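Local coordinates for protein sucrose 6(F)-phosphate phosphorylase (PDB 6S9V) that is a phosphorylase of the alpha-amylase family, built around a closed barrel of eight parallel strands carrying helices and insertions, at residues P276-Y281 with P316-L321; E329-C334 with D353-H358. All blocks are in the same frame, centred on the assembly; numbering follows the deposited sequence.

In the fold
Interaction 1 closes before interaction 2 opens along the chain, and their centres lie about 11 Å apart, on the same side of the chain's centre. Helix 275-285 follows barrel strand 269-271, whereas loop 316-321, helix 324-336 and the small antiparallel sheet of 312-313, 357-361 and 340-343 all fall between barrel strands 302-304 and 388-392. The two contacts are joined directly: F277 CE2 approaches V330 CB to 3.6 Å, and L280 CD1 lies 3.7 Å from C334 SG. On helix 324-336, V330 and C334 thus face helix 275-285 while the next position, V331, faces the sheet, tying this insertion to the barrel's helical layer.

Interaction 1: P276-Y281 with P316-L321; sequences PFTVLY and PDLDGL
L318 reaches from its loop to F277 and T278 on helix 275-285 and is the one residue of 316-321 that touches the helical segment. Its two methyl groups divide the work: CD2 approaches F277 CB at 4.3 Å, while CD1 lies 4.4 Å from T278 OG1 and 4.3 Å from F277 CD1. With CG anti to the backbone N (chi1 -178°), the F277 ring runs on in the C-terminal direction of the helix toward V330 of helix 324-336; L318 therefore meets the base of this side chain, its CD1 coming obliquely to the ring. T278 turns OG1 opposite its own carbonyl carbon (chi1 -63°), and this hydroxyl is already hydrogen-bonded to I274 O one turn back, so that L318 CD1 merely packs beside it. M290 of helix 289-295 touches both T278 and L318, and I322 touches F277.

L318 is presented by a type I turn from P316 to D319, in which D319 N donates to P316 O at 2.9 Å; a cis peptide bond precedes P316. Beside it, D317 OD2 is hydrogen-bonded to H254 ND1, a further anchor for the loop. The segments bury 99 Å² in all. The chemistry is thus that of modest, non-directional apolar packing, in which the turn and its anchors, more than the contact itself, probably set the position of L318.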
loop_
_atom_site.group_PDB
_atom_site.type_symbol
_atom_site.label_atom_id
_atom_site.label_comp_id
_atom_site.label_asym_id
_atom_site.label_seq_id
_atom_site.Cartn_x
_atom_site.Cartn_y
_atom_site.Cartn_z
ATOM N N PRO A 276 -8.687 -7.658 0.212
ATOM C CA PRO A 276 -7.865 -8.669 -0.497
ATOM C C PRO A 276 -8.124 -10.092 -0.016
ATOM O O PRO A 276 -8.373 -10.989 -0.834
ATOM C CB PRO A 276 -6.426 -8.197 -0.233
ATOM C CG PRO A 276 -6.564 -6.702 0.008
ATOM C CD PRO A 276 -7.870 -6.556 0.747
ATOM N N PHE A 277 -8.082 -10.320 1.298
ATOM C CA PHE A 277 -8.408 -11.639 1.835
ATOM C C PHE A 277 -9.877 -11.978 1.614
ATOM O O PHE A 277 -10.214 -13.120 1.283
ATOM C CB PHE A 277 -8.078 -11.692 3.333
ATOM C CG PHE A 277 -8.341 -13.038 3.969
ATOM C CD1 PHE A 277 -9.629 -13.419 4.336
ATOM C CD2 PHE A 277 -7.300 -13.912 4.210
ATOM C CE1 PHE A 277 -9.866 -14.669 4.914
ATOM C CE2 PHE A 277 -7.523 -15.155 4.786
ATOM C CZ PHE A 277 -8.797 -15.535 5.143
ATOM N N THR A 278 -10.769 -11.001 1.811
ATOM C CA THR A 278 -12.198 -11.264 1.678
ATOM C C THR A 278 -12.542 -11.770 0.283
ATOM O O THR A 278 -13.348 -12.696 0.130
ATOM C CB THR A 278 -12.986 -9.990 2.012
ATOM O OG1 THR A 278 -12.750 -9.641 3.381
ATOM C CG2 THR A 278 -14.480 -10.193 1.794
ATOM N N VAL A 279 -11.929 -11.190 -0.749
ATOM C CA VAL A 279 -12.198 -11.643 -2.108
ATOM C C VAL A 279 -11.630 -13.039 -2.333
ATOM O O VAL A 279 -12.270 -13.888 -2.965
ATOM C CB VAL A 279 -11.660 -10.623 -3.124
ATOM C CG1 VAL A 279 -11.662 -11.212 -4.528
ATOM C CG2 VAL A 279 -12.516 -9.348 -3.087
ATOM N N LEU A 280 -10.437 -13.316 -1.799
ATOM C CA LEU A 280 -9.882 -14.667 -1.913
ATOM C C LEU A 280 -10.831 -15.694 -1.309
ATOM O O LEU A 280 -11.117 -16.736 -1.914
ATOM C CB LEU A 280 -8.525 -14.752 -1.216
ATOM C CG LEU A 280 -7.243 -14.566 -2.021
ATOM C CD1 LEU A 280 -6.066 -14.745 -1.072
ATOM C CD2 LEU A 280 -7.149 -15.535 -3.193
ATOM N N TYR A 281 -11.291 -15.433 -0.081
ATOM C CA TYR A 281 -12.212 -16.350 0.581
ATOM C C TYR A 281 -13.497 -16.510 -0.216
ATOM O O TYR A 281 -14.020 -17.627 -0.354
ATOM C CB TYR A 281 -12.511 -15.844 1.995
ATOM C CG TYR A 281 -13.555 -16.657 2.720
ATOM C CD1 TYR A 281 -14.912 -16.377 2.574
ATOM C CD2 TYR A 281 -13.190 -17.711 3.541
ATOM C CE1 TYR A 281 -15.875 -17.131 3.230
ATOM C CE2 TYR A 281 -14.148 -18.468 4.208
ATOM C CZ TYR A 281 -15.485 -18.174 4.045
ATOM O OH TYR A 281 -16.427 -18.933 4.703
ATOM N N PRO A 316 -2.848 -8.174 11.770
ATOM C CA PRO A 316 -4.066 -7.963 12.561
ATOM C C PRO A 316 -5.274 -7.492 11.753
ATOM O O PRO A 316 -6.345 -7.299 12.337
ATOM C CB PRO A 316 -3.639 -6.873 13.550
ATOM C CG PRO A 316 -2.696 -6.026 12.727
ATOM C CD PRO A 316 -1.933 -7.016 11.857
ATOM N N ASP A 317 -5.104 -7.322 10.438
ATOM C CA ASP A 317 -6.096 -6.612 9.630
ATOM C C ASP A 317 -7.470 -7.273 9.687
ATOM O O ASP A 317 -8.505 -6.588 9.620
ATOM C CB ASP A 317 -5.615 -6.522 8.183
ATOM C CG ASP A 317 -4.239 -5.889 8.067
ATOM O OD1 ASP A 317 -3.276 -6.473 8.606
ATOM O OD2 ASP A 317 -4.130 -4.803 7.456
ATOM N N LEU A 318 -7.501 -8.601 9.757
ATOM C CA LEU A 318 -8.739 -9.366 9.793
ATOM C C LEU A 318 -9.096 -9.848 11.199
ATOM O O LEU A 318 -10.037 -10.638 11.347
ATOM C CB LEU A 318 -8.638 -10.566 8.844
ATOM C CG LEU A 318 -8.732 -10.333 7.333
ATOM C CD1 LEU A 318 -10.168 -10.012 6.942
ATOM C CD2 LEU A 318 -7.821 -9.254 6.818
ATOM N N ASP A 319 -8.387 -9.377 12.230
ATOM C CA ASP A 319 -8.690 -9.777 13.602
ATOM C C ASP A 319 -10.143 -9.467 13.938
ATOM O O ASP A 319 -10.626 -8.356 13.690
ATOM C CB ASP A 319 -7.785 -9.054 14.599
ATOM C CG ASP A 319 -6.371 -9.612 14.644
ATOM O OD1 ASP A 319 -6.065 -10.584 13.927
ATOM O OD2 ASP A 319 -5.560 -9.053 15.412
ATOM N N GLY A 320 -10.837 -10.450 14.514
ATOM C CA GLY A 320 -12.222 -10.283 14.882
ATOM C C GLY A 320 -13.206 -10.405 13.742
ATOM O O GLY A 320 -14.418 -10.315 13.981
ATOM N N LEU A 321 -12.724 -10.584 12.508
ATOM C CA LEU A 321 -13.575 -10.736 11.341
ATOM C C LEU A 321 -13.576 -12.148 10.776
ATOM O O LEU A 321 -14.516 -12.508 10.066
ATOM C CB LEU A 321 -13.136 -9.777 10.224
ATOM C CG LEU A 321 -13.022 -8.310 10.646
ATOM C CD1 LEU A 321 -12.571 -7.475 9.461
ATOM C CD2 LEU A 321 -14.319 -7.810 11.218
#

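Interaction 2: E329-C334 with D353-H358; sequences EVVDIC and DGFDVH. With SO4 (sulfate ion), chain D.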
loop_
_atom_site.group_PDB
_atom_site.type_symbol
_atom_site.label_atom_id
_atom_site.label_comp_id
_atom_site.label_asym_id
_atom_site.label_seq_id
_atom_site.Cartn_x
_atom_site.Cartn_y
_atom_site.Cartn_z
ATOM N N GLU A 329 -7.440 -21.909 6.582
ATOM C CA GLU A 329 -7.876 -22.532 5.338
ATOM C C GLU A 329 -7.317 -21.783 4.134
ATOM O O GLU A 329 -6.699 -22.382 3.247
ATOM C CB GLU A 329 -9.408 -22.579 5.266
ATOM C CG GLU A 329 -9.942 -23.283 4.006
ATOM C CD GLU A 329 -11.090 -22.545 3.317
ATOM O OE1 GLU A 329 -11.429 -21.408 3.717
ATOM O OE2 GLU A 329 -11.661 -23.111 2.360
ATOM N N VAL A 330 -7.551 -20.465 4.080
ATOM C CA VAL A 330 -7.108 -19.656 2.948
ATOM C C VAL A 330 -5.585 -19.585 2.897
ATOM O O VAL A 330 -4.985 -19.686 1.822
ATOM C CB VAL A 330 -7.734 -18.248 3.023
ATOM C CG1 VAL A 330 -7.162 -17.341 1.949
ATOM C CG2 VAL A 330 -9.249 -18.336 2.898
ATOM N N VAL A 331 -4.938 -19.406 4.051
ATOM C CA VAL A 331 -3.478 -19.332 4.094
ATOM C C VAL A 331 -2.869 -20.615 3.547
ATOM O O VAL A 331 -1.981 -20.585 2.684
ATOM C CB VAL A 331 -3.005 -19.056 5.532
ATOM C CG1 VAL A 331 -1.524 -19.370 5.694
ATOM C CG2 VAL A 331 -3.292 -17.604 5.902
ATOM N N ASP A 332 -3.341 -21.757 4.042
ATOM C CA ASP A 332 -2.795 -23.041 3.616
ATOM C C ASP A 332 -3.008 -23.273 2.124
ATOM O O ASP A 332 -2.140 -23.837 1.448
ATOM C CB ASP A 332 -3.425 -24.168 4.432
ATOM C CG ASP A 332 -2.893 -24.236 5.858
ATOM O OD1 ASP A 332 -1.868 -23.588 6.161
ATOM O OD2 ASP A 332 -3.515 -24.930 6.685
ATOM N N ILE A 333 -4.174 -22.883 1.597
ATOM C CA ILE A 333 -4.417 -23.026 0.162
ATOM C C ILE A 333 -3.470 -22.135 -0.630
ATOM O O ILE A 333 -2.923 -22.552 -1.658
ATOM C CB ILE A 333 -5.893 -22.734 -0.174
ATOM C CG1 ILE A 333 -6.775 -23.869 0.370
ATOM C CG2 ILE A 333 -6.078 -22.531 -1.690
ATOM C CD1 ILE A 333 -8.259 -23.582 0.284
ATOM N N CYS A 334 -3.250 -20.899 -0.172
ATOM C CA CYS A 334 -2.301 -20.032 -0.867
ATOM C C CYS A 334 -0.889 -20.612 -0.820
ATOM O O CYS A 334 -0.149 -20.559 -1.814
ATOM C CB CYS A 334 -2.320 -18.626 -0.263
ATOM S SG CYS A 334 -3.808 -17.684 -0.671
ATOM N N ASP A 353 3.781 -18.634 19.627
ATOM C CA ASP A 353 2.464 -18.995 20.128
ATOM C C ASP A 353 1.360 -18.465 19.222
ATOM O O ASP A 353 1.440 -17.341 18.714
ATOM C CB ASP A 353 2.253 -18.448 21.546
ATOM C CG ASP A 353 3.097 -19.163 22.586
ATOM O OD1 ASP A 353 3.915 -20.031 22.222
ATOM O OD2 ASP A 353 2.933 -18.855 23.785
ATOM N N GLY A 354 0.340 -19.297 19.005
ATOM C CA GLY A 354 -0.860 -18.871 18.317
ATOM C C GLY A 354 -0.698 -18.765 16.815
ATOM O O GLY A 354 0.363 -19.004 16.240
ATOM N N PHE A 355 -1.813 -18.446 16.166
ATOM C CA PHE A 355 -1.808 -18.090 14.753
ATOM C C PHE A 355 -1.091 -16.752 14.605
ATOM O O PHE A 355 -1.501 -15.759 15.218
ATOM C CB PHE A 355 -3.244 -18.004 14.243
ATOM C CG PHE A 355 -3.374 -17.930 12.744
ATOM C CD1 PHE A 355 -3.038 -19.010 11.951
ATOM C CD2 PHE A 355 -3.855 -16.785 12.134
ATOM C CE1 PHE A 355 -3.176 -18.946 10.572
ATOM C CE2 PHE A 355 -3.987 -16.715 10.757
ATOM C CZ PHE A 355 -3.650 -17.795 9.978
ATOM N N ASP A 356 -0.037 -16.706 13.797
ATOM C CA ASP A 356 0.793 -15.503 13.748
ATOM C C ASP A 356 1.135 -15.127 12.312
ATOM O O ASP A 356 2.229 -14.635 12.022
ATOM C CB ASP A 356 2.066 -15.663 14.586
ATOM C CG ASP A 356 2.981 -16.744 14.069
ATOM O OD1 ASP A 356 2.506 -17.645 13.343
ATOM O OD2 ASP A 356 4.190 -16.684 14.381
ATOM N N VAL A 357 0.186 -15.305 11.402
ATOM C CA VAL A 357 0.393 -14.950 10.003
ATOM C C VAL A 357 0.025 -13.483 9.801
ATOM O O VAL A 357 -1.138 -13.093 9.955
ATOM C CB VAL A 357 -0.431 -15.851 9.072
ATOM C CG1 VAL A 357 -0.188 -15.441 7.625
ATOM C CG2 VAL A 357 -0.091 -17.331 9.320
ATOM N N HIS A 358 1.022 -12.682 9.418
ATOM C CA HIS A 358 0.821 -11.259 9.146
ATOM C C HIS A 358 0.345 -11.047 7.719
ATOM O O HIS A 358 -0.661 -10.362 7.487
ATOM C CB HIS A 358 2.137 -10.519 9.422
ATOM C CG HIS A 358 2.049 -9.029 9.318
ATOM N ND1 HIS A 358 1.089 -8.288 9.974
ATOM C CD2 HIS A 358 2.831 -8.138 8.666
ATOM C CE1 HIS A 358 1.272 -7.005 9.715
ATOM N NE2 HIS A 358 2.325 -6.887 8.926
HETATM S S SO4 D . 4.045 -3.678 8.914
HETATM O O1 SO4 D . 3.194 -3.065 9.942
HETATM O O2 SO4 D . 5.072 -4.516 9.522
HETATM O O3 SO4 D . 3.200 -4.485 8.042
HETATM O O4 SO4 D . 4.714 -2.640 8.138
#
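V331 meets both F355 and V357 where helix 324-336 packs against the small antiparallel sheet that includes strand 357-361. The close part is carried by one methyl group. V331 CG2 lies 4.1 Å from F355 CZ, near the plane of the ring at its edge, and 4.2 Å from V357 CG1, the two valines meeting tip to tip. V331 CG1 stands anti to the backbone N (chi1 164°), which leaves CG2 opposite the carbonyl carbon and facing the strand. L341 of the adjoining strand touches both valines, and F355 also touches T324, A327 and K328, one to two turns earlier on the same helix.

The loop side is looser: D356, between the two touching residues, does not reach the helical segment, and D353 and G354 are solvent-exposed. Past V357, H358 faces another environment, with both ring nitrogens bonded, ND1 to K315 O and NE2 to a sulfate ion. Y215 OH and R148 NH2 also hold this sulfate, whose O3 accepts a nearly straight, in-plane bond from H358 NE2 at 2.7 Å and 175°.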